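Local coordinates for N-acetylgalactosaminyltransferase 7 (Homo sapiens, PDB 6IWR), which belongs to the polypeptide GalNAc transferase family and joins a GT-A glycosyltransferase domain to a ricin-type beta-trefoil lectin domain, at residues F332-R336 against E337-E341. Sequence-based numbering, arbitrary orientation.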
loop_
_atom_site.group_PDB
_atom_site.type_symbol
_atom_site.label_atom_id
_atom_site.label_comp_id
_atom_site.label_asym_id
_atom_site.label_seq_id
_atom_site.Cartn_x
_atom_site.Cartn_y
_atom_site.Cartn_z
ATOM N N PHE A 332 1.450 28.346 11.548
ATOM C CA PHE A 332 0.875 29.649 11.230
ATOM C C PHE A 332 1.226 30.624 12.355
ATOM O O PHE A 332 1.802 30.246 13.382
ATOM C CB PHE A 332 -0.644 29.555 10.990
ATOM C CG PHE A 332 -1.440 29.127 12.196
ATOM C CD1 PHE A 332 -1.521 27.787 12.551
ATOM C CD2 PHE A 332 -2.135 30.056 12.952
ATOM C CE1 PHE A 332 -2.252 27.370 13.634
ATOM C CE2 PHE A 332 -2.879 29.641 14.057
ATOM C CZ PHE A 332 -2.929 28.280 14.390
ATOM N N ALA A 333 0.862 31.885 12.148
ATOM C CA ALA A 333 1.016 32.943 13.141
ATOM C C ALA A 333 -0.261 33.774 13.176
ATOM O O ALA A 333 -0.789 34.142 12.120
ATOM C CB ALA A 333 2.236 33.817 12.803
ATOM N N ILE A 334 -0.785 34.030 14.383
ATOM C CA ILE A 334 -1.863 34.991 14.610
ATOM C C ILE A 334 -1.498 35.827 15.811
ATOM O O ILE A 334 -0.832 35.359 16.738
ATOM C CB ILE A 334 -3.260 34.395 14.906
ATOM C CG1 ILE A 334 -3.215 32.973 15.393
ATOM C CG2 ILE A 334 -4.279 34.594 13.770
ATOM C CD1 ILE A 334 -4.677 32.470 15.332
ATOM N N GLU A 335 -2.016 37.059 15.815
ATOM C CA GLU A 335 -1.963 37.853 17.027
ATOM C C GLU A 335 -2.757 37.137 18.113
ATOM O O GLU A 335 -3.833 36.587 17.862
ATOM C CB GLU A 335 -2.505 39.248 16.765
ATOM C CG GLU A 335 -2.093 40.282 17.778
ATOM C CD GLU A 335 -3.298 40.977 18.383
ATOM O OE1 GLU A 335 -4.208 40.244 18.843
ATOM O OE2 GLU A 335 -3.336 42.243 18.369
ATOM N N ARG A 336 -2.212 37.072 19.307
ATOM C CA ARG A 336 -2.768 36.216 20.331
ATOM C C ARG A 336 -4.179 36.560 20.783
ATOM O O ARG A 336 -4.987 35.692 21.007
ATOM C CB ARG A 336 -1.827 36.167 21.519
ATOM C CG ARG A 336 -2.160 35.078 22.499
ATOM C CD ARG A 336 -1.468 35.321 23.801
ATOM N NE ARG A 336 -1.815 34.328 24.784
ATOM C CZ ARG A 336 -2.638 34.559 25.783
ATOM N NH1 ARG A 336 -3.191 35.742 25.895
ATOM N NH2 ARG A 336 -2.911 33.612 26.647
ATOM N N GLU A 337 -4.455 37.837 20.942
ATOM C CA GLU A 337 -5.776 38.277 21.310
ATOM C C GLU A 337 -6.784 37.948 20.230
ATOM O O GLU A 337 -7.896 37.557 20.516
ATOM C CB GLU A 337 -5.757 39.772 21.568
ATOM C CG GLU A 337 -6.127 40.159 22.979
ATOM C CD GLU A 337 -6.544 41.605 23.088
ATOM O OE1 GLU A 337 -5.820 42.477 22.563
ATOM O OE2 GLU A 337 -7.596 41.868 23.703
ATOM N N PHE A 338 -6.384 38.136 18.983
ATOM C CA PHE A 338 -7.257 37.893 17.854
ATOM C C PHE A 338 -7.680 36.442 17.727
ATOM O O PHE A 338 -8.836 36.155 17.523
ATOM C CB PHE A 338 -6.558 38.330 16.585
ATOM C CG PHE A 338 -7.402 38.225 15.370
ATOM C CD1 PHE A 338 -8.576 38.923 15.274
ATOM C CD2 PHE A 338 -7.016 37.435 14.328
ATOM C CE1 PHE A 338 -9.354 38.827 14.153
ATOM C CE2 PHE A 338 -7.784 37.339 13.201
ATOM C CZ PHE A 338 -8.954 38.032 13.117
ATOM N N PHE A 339 -6.738 35.526 17.884
ATOM C CA PHE A 339 -7.064 34.121 18.028
ATOM C C PHE A 339 -8.073 33.916 19.153
ATOM O O PHE A 339 -9.054 33.182 18.993
ATOM C CB PHE A 339 -5.794 33.318 18.282
ATOM C CG PHE A 339 -5.947 31.874 17.995
ATOM C CD1 PHE A 339 -6.957 31.441 17.165
ATOM C CD2 PHE A 339 -5.089 30.946 18.555
ATOM C CE1 PHE A 339 -7.099 30.108 16.885
ATOM C CE2 PHE A 339 -5.223 29.607 18.286
ATOM C CZ PHE A 339 -6.229 29.183 17.445
ATOM N N PHE A 340 -7.872 34.569 20.303
ATOM C CA PHE A 340 -8.890 34.428 21.342
ATOM C C PHE A 340 -10.204 35.071 20.915
ATOM O O PHE A 340 -11.273 34.478 21.111
ATOM C CB PHE A 340 -8.400 34.972 22.680
ATOM C CG PHE A 340 -7.535 34.006 23.404
ATOM C CD1 PHE A 340 -8.086 33.041 24.239
ATOM C CD2 PHE A 340 -6.167 33.998 23.189
ATOM C CE1 PHE A 340 -7.280 32.105 24.878
ATOM C CE2 PHE A 340 -5.365 33.079 23.819
ATOM C CZ PHE A 340 -5.920 32.128 24.674
ATOM N N GLU A 341 -10.160 36.192 20.216
ATOM C CA GLU A 341 -11.400 36.790 19.741
ATOM C C GLU A 341 -12.136 35.819 18.812
ATOM O O GLU A 341 -13.360 35.747 18.819
ATOM C CB GLU A 341 -11.130 38.127 19.057
ATOM C CG GLU A 341 -10.693 39.212 20.025
ATOM C CD GLU A 341 -10.392 40.524 19.339
ATOM O OE1 GLU A 341 -9.494 40.553 18.477
ATOM O OE2 GLU A 341 -11.053 41.529 19.663
HETATM O O HOH W 1 -4.134 43.136 20.794
#
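Over one face of the Arg336 guanidinium, near its centre, lies Phe340 CE2, 3.7 Å from Arg336 CZ; the two planes are inclined by 45°, so a ring corner, not a parallel stack, meets the group. The Phe340 ring edge also faces Arg336 O in its plane. Ile334 serves two rings: CG2 abuts the Phe338 edge in plane, 4.0 Å from Phe338 CD2, while CD1 lies over one face of Phe339, at a modelled separation too short to be reliable. Phe55 packs edge-to-face with Phe338, as Tyr345 does with Phe339.

Glu335 occupies the N-cap position. It sends CG opposite its own N (chi1 -161°) and bends at chi2, which brings the carboxylate back to the first helical turn, where OE1 accepts from Phe338 N at 3.0 Å. Its carbonyl starts the helical bonding: Phe339 N reaches Glu335 O at 3.1 Å, followed by Phe340 N to Arg336 O at 3.2 Å. One water donates to Glu335 OE2 (2.7 Å) and to Glu337 OE1 (2.5 Å), bridging carboxylates whose like charges are probably eased by Arg262, salt-bridged to Glu335, and Lys56, salt-bridged to Glu337. Arg336 NH2 is held by Ala228 O.

The axes of strand 332-335 and helical residues 337-341 lie at 87°, a nearly right-angled strand-to-helix junction with a side-chain N-cap, where the strand, between strands 236-240 and 264-274 of the GT-A domain's central sheet, leads into helix 336-342.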